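Local coordinates for transferrin (PDB 6WB6), which carries iron in an insect, binding a single ferric ion per molecule together with a carbonate anion, at residues V34-D38 and R39-L43; V385-S389 and E390-L394; L605-A608 and Q609-A612. All coordinates share one frame; numbering follows the deposited sequence.

Contact 1: V34-D38 and R39-L43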
loop_
_atom_site.group_PDB
_atom_site.type_symbol
_atom_site.label_atom_id
_atom_site.label_comp_id
_atom_site.label_asym_id
_atom_site.label_seq_id
_atom_site.Cartn_x
_atom_site.Cartn_y
_atom_site.Cartn_z
ATOM N N VAL A 34 -11.775 -14.972 -18.510
ATOM C CA VAL A 34 -12.860 -14.273 -17.829
ATOM C C VAL A 34 -12.244 -13.104 -17.069
ATOM O O VAL A 34 -11.454 -13.331 -16.144
ATOM C CB VAL A 34 -13.624 -15.196 -16.869
ATOM C CG1 VAL A 34 -14.851 -14.469 -16.256
ATOM C CG2 VAL A 34 -14.019 -16.468 -17.562
ATOM N N PRO A 35 -12.553 -11.852 -17.413
ATOM C CA PRO A 35 -11.969 -10.738 -16.663
ATOM C C PRO A 35 -12.587 -10.614 -15.289
ATOM O O PRO A 35 -13.766 -10.909 -15.084
ATOM C CB PRO A 35 -12.295 -9.514 -17.523
ATOM C CG PRO A 35 -13.567 -9.909 -18.243
ATOM C CD PRO A 35 -13.410 -11.378 -18.517
ATOM N N ALA A 36 -11.772 -10.168 -14.336
ATOM C CA ALA A 36 -12.283 -9.740 -13.052
ATOM C C ALA A 36 -11.628 -8.424 -12.678
ATOM O O ALA A 36 -10.705 -7.944 -13.343
ATOM C CB ALA A 36 -12.068 -10.784 -11.948
ATOM N N ARG A 37 -12.180 -7.809 -11.632
ATOM C CA ARG A 37 -11.613 -6.564 -11.109
ATOM C C ARG A 37 -10.197 -6.791 -10.599
ATOM O O ARG A 37 -9.322 -5.921 -10.726
ATOM C CB ARG A 37 -12.511 -6.029 -9.981
ATOM C CG ARG A 37 -11.858 -4.949 -9.096
ATOM C CD ARG A 37 -12.658 -4.690 -7.815
ATOM N NE ARG A 37 -12.246 -5.611 -6.771
ATOM C CZ ARG A 37 -13.010 -6.550 -6.229
ATOM N NH1 ARG A 37 -14.279 -6.686 -6.592
ATOM N NH2 ARG A 37 -12.509 -7.330 -5.288
ATOM N N ASP A 38 -9.968 -7.950 -10.005
ATOM C CA ASP A 38 -8.676 -8.313 -9.445
ATOM C C ASP A 38 -8.780 -9.755 -8.990
ATOM O O ASP A 38 -9.864 -10.360 -9.041
ATOM C CB ASP A 38 -8.314 -7.389 -8.290
ATOM C CG ASP A 38 -9.474 -7.225 -7.272
ATOM O OD1 ASP A 38 -10.095 -8.232 -6.847
ATOM O OD2 ASP A 38 -9.750 -6.074 -6.899
ATOM N N ARG A 39 -7.664 -10.289 -8.485
ATOM C CA ARG A 39 -7.664 -11.670 -8.036
ATOM C C ARG A 39 -8.709 -11.912 -6.944
ATOM O O ARG A 39 -9.331 -12.981 -6.905
ATOM C CB ARG A 39 -6.275 -12.043 -7.544
ATOM C CG ARG A 39 -6.073 -13.521 -7.453
ATOM C CD ARG A 39 -4.658 -13.891 -7.083
ATOM N NE ARG A 39 -3.768 -13.887 -8.244
ATOM C CZ ARG A 39 -2.448 -14.020 -8.169
ATOM N NH1 ARG A 39 -1.835 -14.150 -6.984
ATOM N NH2 ARG A 39 -1.735 -14.000 -9.272
ATOM N N VAL A 40 -8.883 -10.971 -6.016
ATOM C CA VAL A 40 -9.879 -11.188 -4.962
ATOM C C VAL A 40 -11.247 -11.459 -5.582
ATOM O O VAL A 40 -11.905 -12.459 -5.269
ATOM C CB VAL A 40 -9.914 -10.005 -3.976
ATOM C CG1 VAL A 40 -11.061 -10.172 -2.966
ATOM C CG2 VAL A 40 -8.633 -9.946 -3.224
ATOM N N GLU A 41 -11.678 -10.595 -6.501
ATOM C CA GLU A 41 -12.922 -10.877 -7.216
ATOM C C GLU A 41 -12.875 -12.219 -7.945
ATOM O O GLU A 41 -13.886 -12.932 -7.996
ATOM C CB GLU A 41 -13.244 -9.774 -8.222
ATOM C CG GLU A 41 -14.586 -10.057 -8.908
ATOM C CD GLU A 41 -15.184 -8.869 -9.630
ATOM O OE1 GLU A 41 -16.302 -8.467 -9.232
ATOM O OE2 GLU A 41 -14.542 -8.353 -10.576
ATOM N N CYS A 42 -11.720 -12.569 -8.540
ATOM C CA CYS A 42 -11.623 -13.817 -9.302
ATOM C C CYS A 42 -12.059 -15.002 -8.464
ATOM O O CYS A 42 -12.754 -15.898 -8.957
ATOM C CB CYS A 42 -10.188 -14.052 -9.809
ATOM S SG CYS A 42 -9.801 -13.212 -11.334
ATOM N N LEU A 43 -11.652 -15.034 -7.189
ATOM C CA LEU A 43 -12.025 -16.158 -6.336
ATOM C C LEU A 43 -13.543 -16.262 -6.216
ATOM O O LEU A 43 -14.093 -17.370 -6.196
ATOM C CB LEU A 43 -11.368 -16.030 -4.954
ATOM C CG LEU A 43 -9.829 -16.028 -4.992
ATOM C CD1 LEU A 43 -9.247 -15.601 -3.649
ATOM C CD2 LEU A 43 -9.239 -17.379 -5.449
#
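Arg37, just before helix 39-47, and Glu41, in its first turn, cross at a slant rather than running alongside each other. The guanidinium lies with one face over Glu41 CB, toward the rim of the group, while Val40 CG1 sits in plane at its edge. Glu41 stretches back toward the strand end: CG is anti to the backbone N (chi1 -177°) and the chain stays extended, which carries the carboxylate to the backbone of Arg37. There OE2 takes the N-H of Arg37 N at 2.6 Å, on its anti side and close to the carboxylate plane. The ionic link from Glu41 OE1 to Arg37 NH1 is long, 3.8 Å, with the two flat groups 43° apart.

Asp38 is the N-cap. Its OD1 accepts from Glu41 N at 2.9 Å, an almost straight bond, and Asp38 O receives Cys42 N to open the regular helical series. The other oxygen, OD2, takes Arg37 NE at 2.5 Å from above the carboxylate plane and has a second partner in Asn619 N. Ala36 CB packs on Cys42 SG at 3.4 Å, and the disulfide from Cys42 to Cys8 ties the helix to strand 5-10. Arg39 turns the other way and pairs with Asp60.

Bound at both oxygens, the Asp38 carboxylate has little scope to turn. Arg37 and the positive end of the helix dipole would both favour its charged form, and Arg37 probably also offsets the nearby negative charge of Glu41.

Contact 2: V385-S389 and E390-L394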
loop_
_atom_site.group_PDB
_atom_site.type_symbol
_atom_site.label_atom_id
_atom_site.label_comp_id
_atom_site.label_asym_id
_atom_site.label_seq_id
_atom_site.Cartn_x
_atom_site.Cartn_y
_atom_site.Cartn_z
ATOM N N VAL A 385 -17.868 0.111 8.521
ATOM C CA VAL A 385 -19.070 0.610 9.177
ATOM C C VAL A 385 -19.731 1.632 8.264
ATOM O O VAL A 385 -19.063 2.516 7.718
ATOM C CB VAL A 385 -18.753 1.230 10.544
ATOM C CG1 VAL A 385 -19.964 1.977 11.083
ATOM C CG2 VAL A 385 -18.326 0.129 11.510
ATOM N N GLN A 386 -21.045 1.522 8.108
ATOM C CA GLN A 386 -21.752 2.245 7.060
ATOM C C GLN A 386 -22.754 3.228 7.648
ATOM O O GLN A 386 -23.673 2.839 8.377
ATOM C CB GLN A 386 -22.471 1.291 6.118
ATOM C CG GLN A 386 -22.794 1.957 4.776
ATOM C CD GLN A 386 -23.968 1.341 4.090
ATOM O OE1 GLN A 386 -24.376 0.230 4.417
ATOM N NE2 GLN A 386 -24.538 2.061 3.149
ATOM N N GLU A 387 -22.597 4.487 7.293
ATOM C CA GLU A 387 -23.593 5.506 7.563
ATOM C C GLU A 387 -24.082 6.006 6.217
ATOM O O GLU A 387 -23.540 5.647 5.171
ATOM C CB GLU A 387 -23.015 6.646 8.412
ATOM C CG GLU A 387 -22.473 6.172 9.754
ATOM C CD GLU A 387 -23.582 5.797 10.720
ATOM O OE1 GLU A 387 -24.691 6.359 10.611
ATOM O OE2 GLU A 387 -23.344 4.914 11.560
ATOM N N ASN A 388 -25.108 6.847 6.227
ATOM C CA ASN A 388 -25.768 7.195 4.977
ATOM C C ASN A 388 -25.307 8.534 4.423
ATOM O O ASN A 388 -25.819 8.972 3.389
ATOM C CB ASN A 388 -27.287 7.155 5.159
ATOM C CG ASN A 388 -27.860 5.738 4.995
ATOM O OD1 ASN A 388 -27.119 4.750 4.914
ATOM N ND2 ASN A 388 -29.184 5.640 4.944
ATOM N N SER A 389 -24.315 9.163 5.046
ATOM C CA SER A 389 -23.724 10.362 4.478
ATOM C C SER A 389 -22.321 10.569 5.031
ATOM O O SER A 389 -21.898 9.931 5.999
ATOM C CB SER A 389 -24.561 11.593 4.795
ATOM O OG SER A 389 -24.413 11.909 6.157
ATOM N N GLU A 390 -21.627 11.524 4.427
ATOM C CA GLU A 390 -20.332 11.935 4.942
ATOM C C GLU A 390 -20.479 12.560 6.327
ATOM O O GLU A 390 -19.734 12.228 7.251
ATOM C CB GLU A 390 -19.686 12.903 3.949
ATOM C CG GLU A 390 -18.418 13.589 4.420
ATOM C CD GLU A 390 -17.866 14.534 3.382
ATOM O OE1 GLU A 390 -17.351 14.054 2.350
ATOM O OE2 GLU A 390 -17.985 15.761 3.578
ATOM N N ASP A 391 -21.455 13.464 6.493
ATOM C CA ASP A 391 -21.653 14.089 7.801
ATOM C C ASP A 391 -21.965 13.041 8.861
ATOM O O ASP A 391 -21.520 13.157 10.010
ATOM C CB ASP A 391 -22.759 15.146 7.733
ATOM C CG ASP A 391 -23.064 15.743 9.080
ATOM O OD1 ASP A 391 -22.344 16.691 9.507
ATOM O OD2 ASP A 391 -24.011 15.249 9.735
ATOM N N ALA A 392 -22.709 11.999 8.496
ATOM C CA ALA A 392 -22.991 10.953 9.475
ATOM C C ALA A 392 -21.770 10.089 9.747
ATOM O O ALA A 392 -21.640 9.540 10.845
ATOM C CB ALA A 392 -24.145 10.067 9.021
ATOM N N CYS A 393 -20.882 9.923 8.759
ATOM C CA CYS A 393 -19.627 9.231 9.036
ATOM C C CYS A 393 -18.757 10.064 9.963
ATOM O O CYS A 393 -18.090 9.523 10.852
ATOM C CB CYS A 393 -18.870 8.927 7.734
ATOM S SG CYS A 393 -19.235 7.328 7.043
ATOM N N LEU A 394 -18.723 11.379 9.740
ATOM C CA LEU A 394 -17.931 12.247 10.597
ATOM C C LEU A 394 -18.462 12.234 12.019
ATOM O O LEU A 394 -17.697 12.109 12.975
ATOM C CB LEU A 394 -17.919 13.666 10.042
ATOM C CG LEU A 394 -17.236 13.789 8.691
ATOM C CD1 LEU A 394 -17.518 15.171 8.164
ATOM C CD2 LEU A 394 -15.723 13.511 8.807
#
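Ser389 OG receives the backbone N-H of Ala392 at 2.9 Å, the capping bond at the start of helix 390-399. The hydroxyl gets there because its first torsion (chi1 72°) sets OG between the backbone N and the carbonyl carbon of its own residue, turned toward the opening turn of the helix; the N-H points at it with an angle of 157°. Beside this, Ser389 O takes Cys393 N, also at 2.9 Å. One residue thus meets two successive amides of the first turn, one with its side chain and one with its backbone. Replacing Ser389 with an alanine would remove OG and would probably leave the Ala392 N-H at the helix start without its side-chain acceptor.

Outward from the cap, the contact turns to packing round Ala392 CB, against Ser389 OG and the aliphatic part of Glu387. Ala392 CB lies 3.4 Å from Ser389 OG and, from the strand side, meets Glu387 CB at 3.7 Å. Glu387 CG lies anti to its own carbonyl carbon (chi1 -59°), which carries CG past Ala392 O at 3.6 Å. Glu387 CB also approaches Cys393 SG, at 4.1 Å. The two acidic residues of the first turn find their polar partners elsewhere: Glu390 forms a salt bridge with Arg411, and Asp391 a hydrogen bond with Tyr419.

Cys393 is joined by a disulfide to Cys356 on strand 352-357, the parallel neighbour of strand 381-386. The whole is a strand-to-helix turn with a serine N-cap, here near the surface of the second transferrin-like half, where the helix is bonded covalently back to the small parallel sheet from which the chain has just come.

Contact 3: L605-A608 and Q609-A612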
loop_
_atom_site.group_PDB
_atom_site.type_symbol
_atom_site.label_atom_id
_atom_site.label_comp_id
_atom_site.label_asym_id
_atom_site.label_seq_id
_atom_site.Cartn_x
_atom_site.Cartn_y
_atom_site.Cartn_z
ATOM N N LEU A 605 -2.080 2.707 4.664
ATOM C CA LEU A 605 -0.840 3.025 3.950
ATOM C C LEU A 605 -0.052 1.765 3.627
ATOM O O LEU A 605 0.743 1.755 2.672
ATOM C CB LEU A 605 0.057 3.983 4.744
ATOM C CG LEU A 605 -0.405 5.335 5.293
ATOM C CD1 LEU A 605 0.842 6.169 5.621
ATOM C CD2 LEU A 605 -1.309 6.112 4.362
ATOM N N SER A 606 -0.233 0.706 4.415
ATOM C CA SER A 606 0.382 -0.567 4.049
ATOM C C SER A 606 -0.312 -1.152 2.830
ATOM O O SER A 606 0.335 -1.751 1.975
ATOM C CB SER A 606 0.323 -1.558 5.199
ATOM O OG SER A 606 1.035 -1.091 6.346
ATOM N N LEU A 607 -1.636 -1.006 2.751
ATOM C CA LEU A 607 -2.355 -1.390 1.540
ATOM C C LEU A 607 -1.853 -0.624 0.337
ATOM O O LEU A 607 -1.504 -1.220 -0.685
ATOM C CB LEU A 607 -3.854 -1.153 1.715
ATOM C CG LEU A 607 -4.541 -2.264 2.498
ATOM C CD1 LEU A 607 -6.005 -1.884 2.833
ATOM C CD2 LEU A 607 -4.456 -3.545 1.676
ATOM N N ALA A 608 -1.844 0.703 0.431
ATOM C CA ALA A 608 -1.484 1.526 -0.713
ATOM C C ALA A 608 -0.104 1.164 -1.221
ATOM O O ALA A 608 0.146 1.149 -2.429
ATOM C CB ALA A 608 -1.533 3.002 -0.328
ATOM N N GLN A 609 0.810 0.851 -0.312
ATOM C CA GLN A 609 2.171 0.610 -0.767
ATOM C C GLN A 609 2.340 -0.825 -1.270
ATOM O O GLN A 609 2.990 -1.053 -2.291
ATOM C CB GLN A 609 3.139 0.978 0.341
ATOM C CG GLN A 609 3.623 -0.127 1.210
ATOM C CD GLN A 609 4.682 0.378 2.185
ATOM O OE1 GLN A 609 5.097 1.547 2.119
ATOM N NE2 GLN A 609 5.108 -0.488 3.106
ATOM N N MET A 610 1.683 -1.786 -0.629
ATOM C CA MET A 610 1.670 -3.150 -1.139
ATOM C C MET A 610 1.017 -3.249 -2.518
ATOM O O MET A 610 1.411 -4.086 -3.337
ATOM C CB MET A 610 0.933 -4.046 -0.146
ATOM C CG MET A 610 0.863 -5.494 -0.579
ATOM S SD MET A 610 -0.030 -6.512 0.614
ATOM C CE MET A 610 -1.555 -5.623 0.565
ATOM N N LEU A 611 -0.005 -2.442 -2.786
ATOM C CA LEU A 611 -0.784 -2.581 -4.012
ATOM C C LEU A 611 -0.382 -1.605 -5.100
ATOM O O LEU A 611 -0.976 -1.622 -6.186
ATOM C CB LEU A 611 -2.264 -2.408 -3.705
ATOM C CG LEU A 611 -2.832 -3.537 -2.862
ATOM C CD1 LEU A 611 -4.252 -3.113 -2.445
ATOM C CD2 LEU A 611 -2.848 -4.853 -3.651
ATOM N N ALA A 612 0.615 -0.769 -4.851
ATOM C CA ALA A 612 0.971 0.241 -5.836
ATOM C C ALA A 612 1.427 -0.414 -7.138
ATOM O O ALA A 612 1.085 0.049 -8.234
ATOM C CB ALA A 612 2.048 1.157 -5.256
HETATM O O HOH W 1 2.801 -2.930 2.585
#
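Leu607 and Met610, one turn apart near the end of alpha-helix 597-611, touch through their tips, and the backbone around them keeps the regular i to i+4 bonding of an alpha-helix. Three such bonds join the two segments. Met610 N to Ser606 O is 2.9 Å, with an N-H...O angle of 162°. Gln609 N reaches Leu605 O at 3.1 Å. The third bond runs from Leu611 N to Leu607 O, at 2.9 Å.

A water adds to the polar set. It donates to Ser606 O at 2.8 Å, giving that carbonyl a second donor besides Met610 N, and accepts only a weak bond from Gln609 NE2. The Gln609 chain runs extended beyond CG, and its CB and CG pass close to Leu605 O on the way. Ser606 OG turns back within the helix to His602 O.

The apolar contacts gather on the side of the helix that faces helix 360-375. Leu607 lies against Met369 and Ala373 there, while Met610 and Leu611 both touch Phe372. Away from that side, Leu605 and Ala608 pack on Leu639, so the helix packs on helix 360-375 with one side and on strand 638-641 with another. Within the helix, Leu607 and Leu611 lie side by side and point the same way, Leu607 CD2 4.1 Å from Leu611 CD1. Met610 instead slants across Leu607: CG is anti to its backbone N (chi1 -180°), the chain stays straight as far as SD, and the final bend at chi3 (59°) brings the terminal methyl CE to 3.7 Å from Leu607 CD2.

Overall arrangement
Along the chain the contacts come in series: contact 1 in the first transferrin-like half, contacts 2 and 3 in the second. Contacts 1 and 2 are equivalent places in the two repeats, each a turn from the second strand of a two-stranded parallel sheet into a capped helix with a disulfide back to the first strand; their centres lie about 29 Å apart. Contact 3, at the middle of the molecule, is about 19 Å from contact 1 and about 25 Å from contact 2, centre to centre. Helix 360-375 touches contacts 1 and 3 alike, through Phe372 among others, and thereby links the first half to the second where they meet.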